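Local coordinates for protein LipS lipolytic enzyme (Unidentified, PDB 4FBL) that probably hydrolyses ester bonds of lipids as a thermostable lipase of the alpha/beta hydrolase fold, at residues L45-V56 / F74-P84; V209-V217 / E238-S246. All coordinates share one frame; numbering follows the deposited sequence.

In the fold
Contact 1 lies at one border of the main beta sheet of an alpha/beta hydrolase, and contact 2 joins the C-terminal ends of two later helices; their centres are about 26 Å apart. They share no helix or strand: contact 1 holds strands 45-47, 52-57 and 80-83 with the end of helix 68-76, contact 2 the ends of helices 200-213 and 235-243. Each is partly buried, but their chemistry differs. In contact 1 strand 80-83 is bonded on both flanks, so backbone hydrogen bonds dominate. Contact 2 buries far less surface, has one weak backbone bond, and relies on aliphatic packing. It also borders the second subunit, whereas contact 1 touches no other chain of the assembly.

Contact 1. Residues L45-V56 / F74-P84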
ATOM      1  N   LEU C  45     -18.599  19.554   8.588  1.00 29.97           N
ATOM      2  CA  LEU C  45     -20.045  19.754   8.687  1.00 30.96           C
ATOM      3  C   LEU C  45     -20.659  18.567   9.423  1.00 30.45           C
ATOM      4  O   LEU C  45     -20.440  17.426   9.042  1.00 30.56           O
ATOM      5  CB  LEU C  45     -20.616  19.930   7.273  1.00 32.20           C
ATOM      6  CG  LEU C  45     -22.080  19.591   6.860  1.00 38.35           C
ATOM      7  CD1 LEU C  45     -23.102  19.456   7.999  1.00 40.15           C
ATOM      8  CD2 LEU C  45     -22.598  20.492   5.720  1.00 36.91           C
ATOM      9  N   TYR C  46     -21.334  18.845  10.544  1.00 29.76           N
ATOM     10  CA  TYR C  46     -22.011  17.885  11.389  1.00 29.71           C
ATOM     11  C   TYR C  46     -23.460  18.422  11.427  1.00 30.82           C
ATOM     12  O   TYR C  46     -23.678  19.652  11.539  1.00 31.15           O
ATOM     13  CB  TYR C  46     -21.382  17.816  12.800  1.00 30.03           C
ATOM     14  CG  TYR C  46     -20.057  17.128  12.754  1.00 34.11           C
ATOM     15  CD1 TYR C  46     -19.971  15.704  12.708  1.00 33.18           C
ATOM     16  CD2 TYR C  46     -18.868  17.869  12.699  1.00 32.97           C
ATOM     17  CE1 TYR C  46     -18.743  15.055  12.590  1.00 32.66           C
ATOM     18  CE2 TYR C  46     -17.614  17.215  12.579  1.00 37.08           C
ATOM     19  CZ  TYR C  46     -17.565  15.819  12.513  1.00 36.41           C
ATOM     20  OH  TYR C  46     -16.337  15.194  12.435  1.00 34.78           O
ATOM     21  N   SER C  47     -24.443  17.555  11.206  1.00 29.26           N
ATOM     22  CA  SER C  47     -25.844  18.016  11.198  1.00 30.64           C
ATOM     23  C   SER C  47     -26.641  16.868  11.774  1.00 29.75           C
ATOM     24  O   SER C  47     -26.457  15.730  11.335  1.00 27.91           O
ATOM     25  CB  SER C  47     -26.271  18.364   9.785  1.00 29.86           C
ATOM     26  OG  SER C  47     -27.680  18.542   9.751  1.00 33.48           O
ATOM     27  N   VAL C  48     -27.434  17.117  12.822  1.00 29.38           N
ATOM     28  CA  VAL C  48     -28.156  15.987  13.414  1.00 29.41           C
ATOM     29  C   VAL C  48     -29.588  15.988  12.856  1.00 28.94           C
ATOM     30  O   VAL C  48     -30.195  17.039  12.781  1.00 27.63           O
ATOM     31  CB  VAL C  48     -28.209  16.131  14.908  1.00 30.92           C
ATOM     32  CG1 VAL C  48     -28.986  14.908  15.585  1.00 27.93           C
ATOM     33  CG2 VAL C  48     -26.784  16.391  15.447  1.00 31.09           C
ATOM     34  N   GLY C  49     -30.112  14.829  12.456  1.00 27.70           N
ATOM     35  CA  GLY C  49     -31.424  14.777  11.760  1.00 28.27           C
ATOM     36  C   GLY C  49     -32.100  13.467  12.172  1.00 26.80           C
ATOM     37  O   GLY C  49     -32.130  13.143  13.341  1.00 27.47           O
ATOM     38  N   SER C  50     -32.507  12.646  11.203  1.00 28.10           N
ATOM     39  CA  SER C  50     -33.098  11.320  11.506  1.00 27.52           C
ATOM     40  C   SER C  50     -32.170  10.218  11.911  1.00 28.36           C
ATOM     41  O   SER C  50     -30.939  10.373  12.003  1.00 26.89           O
ATOM     42  CB  SER C  50     -33.936  10.784  10.370  1.00 29.86           C
ATOM     43  OG  SER C  50     -33.185  10.637   9.159  1.00 29.79           O
ATOM     44  N   ARG C  51     -32.820   9.102  12.147  1.00 25.82           N
ATOM     45  CA  ARG C  51     -32.235   7.856  12.478  1.00 24.92           C
ATOM     46  C   ARG C  51     -31.408   7.255  11.317  1.00 23.73           C
ATOM     47  O   ARG C  51     -30.752   6.282  11.487  1.00 24.32           O
ATOM     48  CB  ARG C  51     -33.336   6.914  12.886  1.00 26.77           C
ATOM     49  CG  ARG C  51     -34.487   6.752  11.881  1.00 31.12           C
ATOM     50  CD  ARG C  51     -35.722   6.149  12.534  1.00 37.42           C
ATOM     51  NE  ARG C  51     -36.716   5.612  11.605  1.00 43.21           N
ATOM     52  CZ  ARG C  51     -37.883   6.171  11.341  1.00 41.85           C
ATOM     53  NH1 ARG C  51     -38.211   7.278  11.934  1.00 41.22           N
ATOM     54  NH2 ARG C  51     -38.711   5.625  10.475  1.00 42.80           N
ATOM     55  N   ILE C  52     -31.453   7.859  10.152  1.00 21.81           N
ATOM     56  CA  ILE C  52     -30.563   7.377   9.047  1.00 22.99           C
ATOM     57  C   ILE C  52     -29.404   8.382   8.874  1.00 21.64           C
ATOM     58  O   ILE C  52     -29.663   9.569   8.763  1.00 22.82           O
ATOM     59  CB  ILE C  52     -31.346   7.228   7.781  1.00 21.48           C
ATOM     60  CG1 ILE C  52     -32.427   6.102   7.971  1.00 22.31           C
ATOM     61  CG2 ILE C  52     -30.376   6.758   6.571  1.00 22.35           C
ATOM     62  CD1 ILE C  52     -33.492   6.172   6.827  1.00 21.09           C
ATOM     63  N   GLY C  53     -28.159   7.907   8.890  1.00 20.40           N
ATOM     64  CA  GLY C  53     -27.015   8.868   8.832  1.00 20.60           C
ATOM     65  C   GLY C  53     -26.026   8.613   7.673  1.00 20.26           C
ATOM     66  O   GLY C  53     -25.954   7.495   7.165  1.00 20.08           O
ATOM     67  N   VAL C  54     -25.312   9.647   7.254  1.00 20.37           N
ATOM     68  CA  VAL C  54     -24.382   9.553   6.100  1.00 20.15           C
ATOM     69  C   VAL C  54     -23.032  10.096   6.561  1.00 19.82           C
ATOM     70  O   VAL C  54     -22.972  11.258   7.051  1.00 20.12           O
ATOM     71  CB  VAL C  54     -24.830  10.389   4.853  1.00 19.79           C
ATOM     72  CG1 VAL C  54     -23.975  10.050   3.591  1.00 16.20           C
ATOM     73  CG2 VAL C  54     -26.339  10.170   4.552  1.00 20.93           C
ATOM     74  N   LEU C  55     -21.966   9.309   6.322  1.00 17.95           N
ATOM     75  CA  LEU C  55     -20.611   9.725   6.628  1.00 15.67           C
ATOM     76  C   LEU C  55     -20.061  10.173   5.287  1.00 16.68           C
ATOM     77  O   LEU C  55     -20.162   9.425   4.315  1.00 14.51           O
ATOM     78  CB  LEU C  55     -19.847   8.489   7.160  1.00 16.57           C
ATOM     79  CG  LEU C  55     -18.623   8.813   8.052  1.00 17.01           C
ATOM     80  CD1 LEU C  55     -18.083   7.500   8.667  1.00 13.67           C
ATOM     81  CD2 LEU C  55     -17.473   9.456   7.267  1.00 14.28           C
ATOM     82  N   VAL C  56     -19.527  11.408   5.218  1.00 16.30           N
ATOM     83  CA  VAL C  56     -19.035  11.983   3.979  1.00 14.72           C
ATOM     84  C   VAL C  56     -17.572  12.310   4.073  1.00 16.67           C
ATOM     85  O   VAL C  56     -17.205  13.137   4.897  1.00 16.17           O
ATOM     86  CB  VAL C  56     -19.803  13.298   3.601  1.00 15.15           C
ATOM     87  CG1 VAL C  56     -19.362  13.744   2.203  1.00 13.62           C
ATOM     88  CG2 VAL C  56     -21.336  13.048   3.672  1.00 14.67           C
ATOM     89  N   PHE C  74     -27.663  16.237   1.712  1.00 24.38           N
ATOM     90  CA  PHE C  74     -28.159  15.195   2.566  1.00 23.52           C
ATOM     91  C   PHE C  74     -28.742  15.795   3.848  1.00 24.51           C
ATOM     92  O   PHE C  74     -29.678  15.232   4.396  1.00 23.48           O
ATOM     93  CB  PHE C  74     -27.041  14.178   3.016  1.00 23.01           C
ATOM     94  CG  PHE C  74     -26.310  13.477   1.874  1.00 23.61           C
ATOM     95  CD1 PHE C  74     -27.026  12.941   0.769  1.00 17.48           C
ATOM     96  CD2 PHE C  74     -24.891  13.346   1.926  1.00 19.78           C
ATOM     97  CE1 PHE C  74     -26.378  12.301  -0.267  1.00 21.36           C
ATOM     98  CE2 PHE C  74     -24.191  12.710   0.871  1.00 21.88           C
ATOM     99  CZ  PHE C  74     -24.959  12.131  -0.249  1.00 19.05           C
ATOM    100  N   ALA C  75     -28.106  16.824   4.416  1.00 24.38           N
ATOM    101  CA  ALA C  75     -28.696  17.444   5.623  1.00 26.98           C
ATOM    102  C   ALA C  75     -30.102  18.119   5.356  1.00 28.52           C
ATOM    103  O   ALA C  75     -31.026  17.913   6.154  1.00 28.34           O
ATOM    104  CB  ALA C  75     -27.762  18.390   6.338  1.00 25.18           C
ATOM    105  N   ARG C  76     -30.259  18.856   4.257  1.00 30.82           N
ATOM    106  CA  ARG C  76     -31.591  19.375   3.896  1.00 33.75           C
ATOM    107  C   ARG C  76     -32.602  18.288   3.661  1.00 34.89           C
ATOM    108  O   ARG C  76     -33.783  18.538   3.813  1.00 35.72           O
ATOM    109  CB  ARG C  76     -31.570  20.203   2.658  1.00 34.28           C
ATOM    110  CG  ARG C  76     -30.756  21.364   2.835  1.00 36.31           C
ATOM    111  CD  ARG C  76     -31.043  22.263   1.738  1.00 41.82           C
ATOM    112  NE  ARG C  76     -30.025  23.253   1.931  1.00 46.15           N
ATOM    113  CZ  ARG C  76     -28.914  23.303   1.215  1.00 48.07           C
ATOM    114  NH1 ARG C  76     -28.708  22.442   0.193  1.00 41.56           N
ATOM    115  NH2 ARG C  76     -28.037  24.240   1.529  1.00 45.79           N
ATOM    116  N   ALA C  77     -32.169  17.082   3.288  1.00 33.07           N
ATOM    117  CA  ALA C  77     -33.147  16.040   3.120  1.00 30.68           C
ATOM    118  C   ALA C  77     -33.504  15.440   4.477  1.00 29.69           C
ATOM    119  O   ALA C  77     -34.417  14.633   4.584  1.00 29.97           O
ATOM    120  CB  ALA C  77     -32.696  15.033   2.125  1.00 31.40           C
ATOM    121  N   GLY C  78     -32.831  15.844   5.553  1.00 27.44           N
ATOM    122  CA  GLY C  78     -33.279  15.363   6.869  1.00 24.64           C
ATOM    123  C   GLY C  78     -32.400  14.330   7.517  1.00 23.70           C
ATOM    124  O   GLY C  78     -32.573  14.002   8.673  1.00 24.51           O
ATOM    125  N   TYR C  79     -31.399  13.813   6.774  1.00 23.07           N
ATOM    126  CA  TYR C  79     -30.464  12.792   7.314  1.00 21.22           C
ATOM    127  C   TYR C  79     -29.517  13.385   8.372  1.00 19.94           C
ATOM    128  O   TYR C  79     -29.215  14.519   8.255  1.00 21.64           O
ATOM    129  CB  TYR C  79     -29.618  12.169   6.140  1.00 19.53           C
ATOM    130  CG  TYR C  79     -30.546  11.429   5.159  1.00 19.68           C
ATOM    131  CD1 TYR C  79     -31.230  10.281   5.568  1.00 22.02           C
ATOM    132  CD2 TYR C  79     -30.809  11.944   3.889  1.00 20.45           C
ATOM    133  CE1 TYR C  79     -32.168   9.640   4.734  1.00 21.95           C
ATOM    134  CE2 TYR C  79     -31.727  11.260   3.012  1.00 23.35           C
ATOM    135  CZ  TYR C  79     -32.391  10.148   3.458  1.00 24.53           C
ATOM    136  OH  TYR C  79     -33.230   9.474   2.583  1.00 23.61           O
ATOM    137  N   THR C  80     -29.082  12.620   9.352  1.00 19.76           N
ATOM    138  CA  THR C  80     -27.887  12.960  10.172  1.00 22.56           C
ATOM    139  C   THR C  80     -26.627  12.829   9.249  1.00 23.20           C
ATOM    140  O   THR C  80     -26.604  11.911   8.391  1.00 23.66           O
ATOM    141  CB  THR C  80     -27.817  12.032  11.393  1.00 24.57           C
ATOM    142  OG1 THR C  80     -28.996  12.246  12.214  1.00 26.42           O
ATOM    143  CG2 THR C  80     -26.582  12.267  12.275  1.00 21.23           C
ATOM    144  N   VAL C  81     -25.697  13.799   9.350  1.00 21.59           N
ATOM    145  CA  VAL C  81     -24.559  13.980   8.422  1.00 21.16           C
ATOM    146  C   VAL C  81     -23.284  14.215   9.228  1.00 20.95           C
ATOM    147  O   VAL C  81     -23.273  15.089  10.129  1.00 21.17           O
ATOM    148  CB  VAL C  81     -24.733  15.123   7.381  1.00 21.73           C
ATOM    149  CG1 VAL C  81     -23.534  15.142   6.402  1.00 16.60           C
ATOM    150  CG2 VAL C  81     -26.013  14.929   6.494  1.00 20.19           C
ATOM    151  N   ALA C  82     -22.239  13.418   8.972  1.00 19.39           N
ATOM    152  CA  ALA C  82     -20.860  13.717   9.490  1.00 18.57           C
ATOM    153  C   ALA C  82     -19.946  13.850   8.278  1.00 18.81           C
ATOM    154  O   ALA C  82     -19.749  12.847   7.538  1.00 16.85           O
ATOM    155  CB  ALA C  82     -20.337  12.591  10.421  1.00 20.12           C
ATOM    156  N   THR C  83     -19.351  15.057   8.106  1.00 18.15           N
ATOM    157  CA  THR C  83     -18.421  15.341   7.057  1.00 18.14           C
ATOM    158  C   THR C  83     -17.151  15.781   7.783  1.00 18.81           C
ATOM    159  O   THR C  83     -16.969  16.959   8.009  1.00 20.17           O
ATOM    160  CB  THR C  83     -18.892  16.489   6.155  1.00 19.74           C
ATOM    161  OG1 THR C  83     -20.205  16.141   5.750  1.00 22.30           O
ATOM    162  CG2 THR C  83     -17.996  16.587   4.874  1.00 16.89           C
ATOM    163  N   PRO C  84     -16.269  14.841   8.155  1.00 17.71           N
ATOM    164  CA  PRO C  84     -15.103  15.213   8.990  1.00 17.87           C
ATOM    165  C   PRO C  84     -14.005  15.938   8.246  1.00 17.38           C
ATOM    166  O   PRO C  84     -13.838  15.739   7.044  1.00 18.37           O
ATOM    167  CB  PRO C  84     -14.518  13.832   9.444  1.00 18.88           C
ATOM    168  CG  PRO C  84     -15.046  12.840   8.388  1.00 20.39           C
ATOM    169  CD  PRO C  84     -16.427  13.390   7.998  1.00 16.88           C
TER
HETATM  170  O   HOH W   1     -29.807  17.173   9.074  1.00 26.95           O
HETATM  171  O   HOH W   2     -14.920  14.944   4.748  1.00 20.69           O
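Strand 80-83 runs between two partners, antiparallel to 45-47 (164°) and nearly parallel to 52-56 (13°), with paired backbone bonds joining L45 to T83 and S47 to V81, and a parallel ladder running to V56. T80 ties the turn at 48-51 to strand 80-83. T80 OG1 gives its proton to S50 O at 2.7 Å, in the carbonyl plane on a lone pair, and accepts from G49 N at 2.8 Å; with OG1 anti to its carbonyl carbon (chi1 -62°), the hydroxyl faces both. A valine here would probably leave G49 N and S50 O without these mates and let the turn shift. S50 N also bonds G78 O (2.9 Å), and G78, at positive phi, ends the preceding helix in a Schellman motif. Small A75 suits its place because S47 OG comes within 3.4 Å of A75 CB, while a water links that hydroxyl to A75 O and Y79 O. Branched V54 lays CG1 3.8 Å from F74 CD2 and CG2 over one face of that ring, with V56 CG2 at its edge. I52 CG2 lies beside Y79 CD1 at 3.8 Å. On the sheet face carrying T80, Y46 CE1 reaches A82 CB at 3.6 Å, and W114 meets the Y46 ring edge-to-face. Elements 52-57, 68-76 and 80-83 form a beta-alpha-beta unit, with helix 267-279 packing on V54, F74 and Y79, and helix 101-118 on L55 and T80.

Contact 2. Residues V209-V217 / E238-S246; sequences VAEMLLPRV and ELIYNGIGS
L214, V217 and L239 lose the most surface where two helices of the alpha/beta hydrolase fold, 200-213 and 235-243, meet near their C-terminal ends. L214 sits on the short 3-10 turn that follows the first helix and carries the largest share. The two methyls of L214 divide the work: L214 CD2 lies 3.7 Å from I244 CG2 and also approaches I240 CG2, while CD1 lies against the backbone O of L239. A leucine fits because its forked end can serve several neighbours at once, and V135 of helix 129-140 adds to the packing around it. Backbone atoms come close as well, for I244 CA directs its hydrogen at L214 O across 3.3 Å, an almost straight CA-H...O contact (167°). V217, compact and branched at CB, packs against I244: V217 CB stands 3.7 Å from I244 CG2, and the two side chains meet obliquely. I244 presents that methyl because CG2 is anti to its carbonyl carbon, with CG1 set between N and C (chi1 51°). L239 turns toward the first helix, and L239 CD1 rests 3.8 Å from E211 CD, against the extended acid chain, which it crosses at about a right angle. This apolar cover lies beside a charge that has its own partner, since E211 OE2 forms a salt bridge with R156 of the second subunit. Beyond the helix end, S246 OG bonds C219 O, and G245 N gives a weak, bent hydrogen bond (129°) to V217 O at 2.9 Å.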
ATOM      1  N   VAL C 209      -4.901  -1.233   0.889  1.00 17.71           N
ATOM      2  CA  VAL C 209      -5.665  -1.959   1.896  1.00 15.68           C
ATOM      3  C   VAL C 209      -7.105  -2.081   1.389  1.00 17.77           C
ATOM      4  O   VAL C 209      -7.690  -3.175   1.400  1.00 18.05           O
ATOM      5  CB  VAL C 209      -5.563  -1.339   3.294  1.00 17.75           C
ATOM      6  CG1 VAL C 209      -6.637  -1.994   4.271  1.00 12.14           C
ATOM      7  CG2 VAL C 209      -4.098  -1.521   3.838  1.00 18.52           C
ATOM      8  N   ALA C 210      -7.656  -0.987   0.835  1.00 18.12           N
ATOM      9  CA  ALA C 210      -9.037  -1.029   0.288  1.00 16.97           C
ATOM     10  C   ALA C 210      -9.191  -1.984  -0.806  1.00 18.58           C
ATOM     11  O   ALA C 210     -10.233  -2.745  -0.848  1.00 19.01           O
ATOM     12  CB  ALA C 210      -9.517   0.408  -0.222  1.00 18.16           C
ATOM     13  N   GLU C 211      -8.264  -1.899  -1.787  1.00 17.75           N
ATOM     14  CA  GLU C 211      -8.294  -2.874  -2.845  1.00 17.61           C
ATOM     15  C   GLU C 211      -8.310  -4.341  -2.317  1.00 19.20           C
ATOM     16  O   GLU C 211      -9.032  -5.197  -2.855  1.00 19.60           O
ATOM     17  CB  GLU C 211      -7.099  -2.708  -3.797  1.00 18.06           C
ATOM     18  CG  GLU C 211      -7.361  -3.606  -5.054  1.00 22.84           C
ATOM     19  CD  GLU C 211      -6.206  -3.508  -6.154  1.00 29.87           C
ATOM     20  OE1 GLU C 211      -5.350  -2.647  -6.065  1.00 27.64           O
ATOM     21  OE2 GLU C 211      -6.190  -4.274  -7.125  1.00 33.61           O
ATOM     22  N   MET C 212      -7.444  -4.655  -1.363  1.00 19.34           N
ATOM     23  CA  MET C 212      -7.359  -6.041  -0.841  1.00 20.55           C
ATOM     24  C   MET C 212      -8.652  -6.493  -0.044  1.00 21.66           C
ATOM     25  O   MET C 212      -9.017  -7.687  -0.030  1.00 18.93           O
ATOM     26  CB  MET C 212      -6.125  -6.146   0.068  1.00 19.85           C
ATOM     27  CG  MET C 212      -5.643  -7.650   0.239  1.00 25.27           C
ATOM     28  SD  MET C 212      -4.160  -7.858   1.217  1.00 25.74           S
ATOM     29  CE  MET C 212      -3.029  -6.649   0.382  1.00 22.13           C
ATOM     30  N   LEU C 213      -9.353  -5.523   0.584  1.00 20.95           N
ATOM     31  CA  LEU C 213     -10.669  -5.774   1.198  1.00 20.42           C
ATOM     32  C   LEU C 213     -11.902  -5.956   0.275  1.00 22.62           C
ATOM     33  O   LEU C 213     -12.959  -6.422   0.736  1.00 23.93           O
ATOM     34  CB  LEU C 213     -10.985  -4.631   2.125  1.00 18.86           C
ATOM     35  CG  LEU C 213     -10.140  -4.555   3.359  1.00 19.34           C
ATOM     36  CD1 LEU C 213     -10.413  -3.235   4.199  1.00 18.26           C
ATOM     37  CD2 LEU C 213     -10.453  -5.747   4.274  1.00 18.81           C
ATOM     38  N   LEU C 214     -11.800  -5.598  -1.001  1.00 20.84           N
ATOM     39  CA  LEU C 214     -12.924  -5.608  -1.868  1.00 21.05           C
ATOM     40  C   LEU C 214     -13.873  -6.840  -1.743  1.00 22.36           C
ATOM     41  O   LEU C 214     -15.066  -6.653  -1.691  1.00 23.33           O
ATOM     42  CB  LEU C 214     -12.464  -5.422  -3.309  1.00 19.84           C
ATOM     43  CG  LEU C 214     -12.151  -3.984  -3.800  1.00 22.05           C
ATOM     44  CD1 LEU C 214     -11.397  -3.947  -5.179  1.00 19.94           C
ATOM     45  CD2 LEU C 214     -13.395  -3.130  -3.894  1.00 18.27           C
ATOM     46  N   PRO C 215     -13.349  -8.107  -1.741  1.00 23.08           N
ATOM     47  CA  PRO C 215     -14.211  -9.318  -1.674  1.00 23.29           C
ATOM     48  C   PRO C 215     -15.090  -9.287  -0.393  1.00 21.83           C
ATOM     49  O   PRO C 215     -16.188  -9.809  -0.348  1.00 24.16           O
ATOM     50  CB  PRO C 215     -13.158 -10.474  -1.571  1.00 22.22           C
ATOM     51  CG  PRO C 215     -12.007  -9.889  -2.479  1.00 25.79           C
ATOM     52  CD  PRO C 215     -11.919  -8.469  -1.881  1.00 22.78           C
ATOM     53  N   ARG C 216     -14.630  -8.628   0.634  1.00 21.35           N
ATOM     54  CA  ARG C 216     -15.410  -8.483   1.857  1.00 22.26           C
ATOM     55  C   ARG C 216     -16.511  -7.443   1.867  1.00 21.92           C
ATOM     56  O   ARG C 216     -17.369  -7.452   2.779  1.00 22.80           O
ATOM     57  CB  ARG C 216     -14.497  -8.105   2.967  1.00 23.37           C
ATOM     58  CG  ARG C 216     -13.775  -9.232   3.658  1.00 29.32           C
ATOM     59  CD  ARG C 216     -12.875  -8.475   4.571  1.00 37.44           C
ATOM     60  NE  ARG C 216     -12.581  -9.184   5.775  1.00 43.35           N
ATOM     61  CZ  ARG C 216     -12.905  -8.857   7.021  1.00 40.75           C
ATOM     62  NH1 ARG C 216     -13.597  -7.779   7.375  1.00 30.93           N
ATOM     63  NH2 ARG C 216     -12.462  -9.695   7.944  1.00 42.78           N
ATOM     64  N   VAL C 217     -16.521  -6.557   0.883  1.00 22.09           N
ATOM     65  CA  VAL C 217     -17.603  -5.540   0.809  1.00 22.00           C
ATOM     66  C   VAL C 217     -18.861  -6.224   0.290  1.00 23.88           C
ATOM     67  O   VAL C 217     -18.799  -6.790  -0.782  1.00 22.21           O
ATOM     68  CB  VAL C 217     -17.287  -4.395  -0.177  1.00 22.42           C
ATOM     69  CG1 VAL C 217     -18.473  -3.453  -0.256  1.00 21.17           C
ATOM     70  CG2 VAL C 217     -16.015  -3.643   0.262  1.00 15.83           C
ATOM     71  N   GLU C 238     -14.202   0.292 -12.514  1.00 25.83           N
ATOM     72  CA  GLU C 238     -14.367  -1.120 -12.967  1.00 28.26           C
ATOM     73  C   GLU C 238     -13.783  -2.110 -11.975  1.00 27.34           C
ATOM     74  O   GLU C 238     -14.391  -3.141 -11.679  1.00 27.89           O
ATOM     75  CB  GLU C 238     -13.817  -1.329 -14.401  1.00 29.59           C
ATOM     76  CG  GLU C 238     -14.688  -0.519 -15.405  1.00 35.07           C
ATOM     77  CD  GLU C 238     -14.066  -0.271 -16.779  1.00 47.80           C
ATOM     78  OE1 GLU C 238     -14.809  -0.540 -17.765  1.00 55.32           O
ATOM     79  OE2 GLU C 238     -12.899   0.226 -16.886  1.00 48.23           O
ATOM     80  N   LEU C 239     -12.630  -1.726 -11.436  1.00 26.35           N
ATOM     81  CA  LEU C 239     -11.910  -2.474 -10.456  1.00 26.62           C
ATOM     82  C   LEU C 239     -12.817  -2.778  -9.258  1.00 26.68           C
ATOM     83  O   LEU C 239     -12.950  -3.937  -8.817  1.00 24.65           O
ATOM     84  CB  LEU C 239     -10.735  -1.585  -9.966  1.00 26.28           C
ATOM     85  CG  LEU C 239      -9.359  -2.103  -9.506  1.00 32.32           C
ATOM     86  CD1 LEU C 239      -8.878  -1.677  -8.115  1.00 31.38           C
ATOM     87  CD2 LEU C 239      -9.030  -3.659  -9.830  1.00 33.01           C
ATOM     88  N   ILE C 240     -13.424  -1.709  -8.711  1.00 23.68           N
ATOM     89  CA  ILE C 240     -14.394  -1.875  -7.646  1.00 21.96           C
ATOM     90  C   ILE C 240     -15.626  -2.696  -8.078  1.00 24.07           C
ATOM     91  O   ILE C 240     -16.072  -3.602  -7.369  1.00 24.44           O
ATOM     92  CB  ILE C 240     -14.826  -0.478  -7.120  1.00 21.52           C
ATOM     93  CG1 ILE C 240     -13.546   0.250  -6.624  1.00 17.89           C
ATOM     94  CG2 ILE C 240     -15.893  -0.605  -5.993  1.00 18.04           C
ATOM     95  CD1 ILE C 240     -13.752   1.738  -6.363  1.00 27.35           C
ATOM     96  N   TYR C 241     -16.199  -2.370  -9.221  1.00 25.49           N
ATOM     97  CA  TYR C 241     -17.423  -3.049  -9.616  1.00 26.77           C
ATOM     98  C   TYR C 241     -17.159  -4.561  -9.697  1.00 27.75           C
ATOM     99  O   TYR C 241     -17.937  -5.383  -9.202  1.00 27.59           O
ATOM    100  CB  TYR C 241     -17.914  -2.472 -10.945  1.00 26.28           C
ATOM    101  CG  TYR C 241     -19.233  -3.108 -11.426  1.00 29.48           C
ATOM    102  CD1 TYR C 241     -20.461  -2.551 -11.053  1.00 27.06           C
ATOM    103  CD2 TYR C 241     -19.230  -4.313 -12.223  1.00 30.67           C
ATOM    104  CE1 TYR C 241     -21.677  -3.096 -11.486  1.00 27.46           C
ATOM    105  CE2 TYR C 241     -20.457  -4.906 -12.629  1.00 29.99           C
ATOM    106  CZ  TYR C 241     -21.669  -4.274 -12.270  1.00 29.69           C
ATOM    107  OH  TYR C 241     -22.915  -4.791 -12.628  1.00 31.06           O
ATOM    108  N   ASN C 242     -16.025  -4.920 -10.284  1.00 29.39           N
ATOM    109  CA  ASN C 242     -15.711  -6.321 -10.529  1.00 30.24           C
ATOM    110  C   ASN C 242     -15.198  -7.055  -9.285  1.00 31.38           C
ATOM    111  O   ASN C 242     -15.284  -8.244  -9.266  1.00 32.14           O
ATOM    112  CB  ASN C 242     -14.615  -6.430 -11.619  1.00 30.24           C
ATOM    113  CG  ASN C 242     -15.084  -6.022 -12.990  1.00 34.91           C
ATOM    114  OD1 ASN C 242     -16.251  -6.258 -13.398  1.00 34.63           O
ATOM    115  ND2 ASN C 242     -14.144  -5.436 -13.753  1.00 35.41           N
ATOM    116  N   GLY C 243     -14.634  -6.357  -8.283  1.00 30.41           N
ATOM    117  CA  GLY C 243     -14.065  -6.991  -7.100  1.00 27.28           C
ATOM    118  C   GLY C 243     -14.905  -7.102  -5.831  1.00 28.29           C
ATOM    119  O   GLY C 243     -14.599  -7.922  -4.951  1.00 24.98           O
ATOM    120  N   ILE C 244     -15.977  -6.308  -5.701  1.00 27.35           N
ATOM    121  CA  ILE C 244     -16.767  -6.417  -4.498  1.00 27.88           C
ATOM    122  C   ILE C 244     -17.657  -7.644  -4.494  1.00 28.67           C
ATOM    123  O   ILE C 244     -18.104  -8.116  -5.541  1.00 29.40           O
ATOM    124  CB  ILE C 244     -17.767  -5.201  -4.315  1.00 28.83           C
ATOM    125  CG1 ILE C 244     -18.599  -4.971  -5.597  1.00 26.68           C
ATOM    126  CG2 ILE C 244     -17.025  -3.977  -3.862  1.00 25.35           C
ATOM    127  CD1 ILE C 244     -19.737  -3.935  -5.351  1.00 33.21           C
ATOM    128  N   GLY C 245     -18.011  -8.083  -3.298  1.00 29.07           N
ATOM    129  CA  GLY C 245     -18.887  -9.251  -3.117  1.00 27.94           C
ATOM    130  C   GLY C 245     -20.335  -8.846  -3.089  1.00 27.52           C
ATOM    131  O   GLY C 245     -21.185  -9.719  -3.043  1.00 26.80           O
ATOM    132  N   SER C 246     -20.647  -7.526  -3.123  1.00 27.02           N
ATOM    133  CA  SER C 246     -22.050  -7.048  -3.159  1.00 28.23           C
ATOM    134  C   SER C 246     -22.908  -7.639  -4.261  1.00 28.49           C
ATOM    135  O   SER C 246     -22.511  -7.679  -5.420  1.00 29.82           O
ATOM    136  CB  SER C 246     -22.081  -5.517  -3.262  1.00 27.44           C
ATOM    137  OG  SER C 246     -21.097  -4.994  -2.366  1.00 27.64           O
TER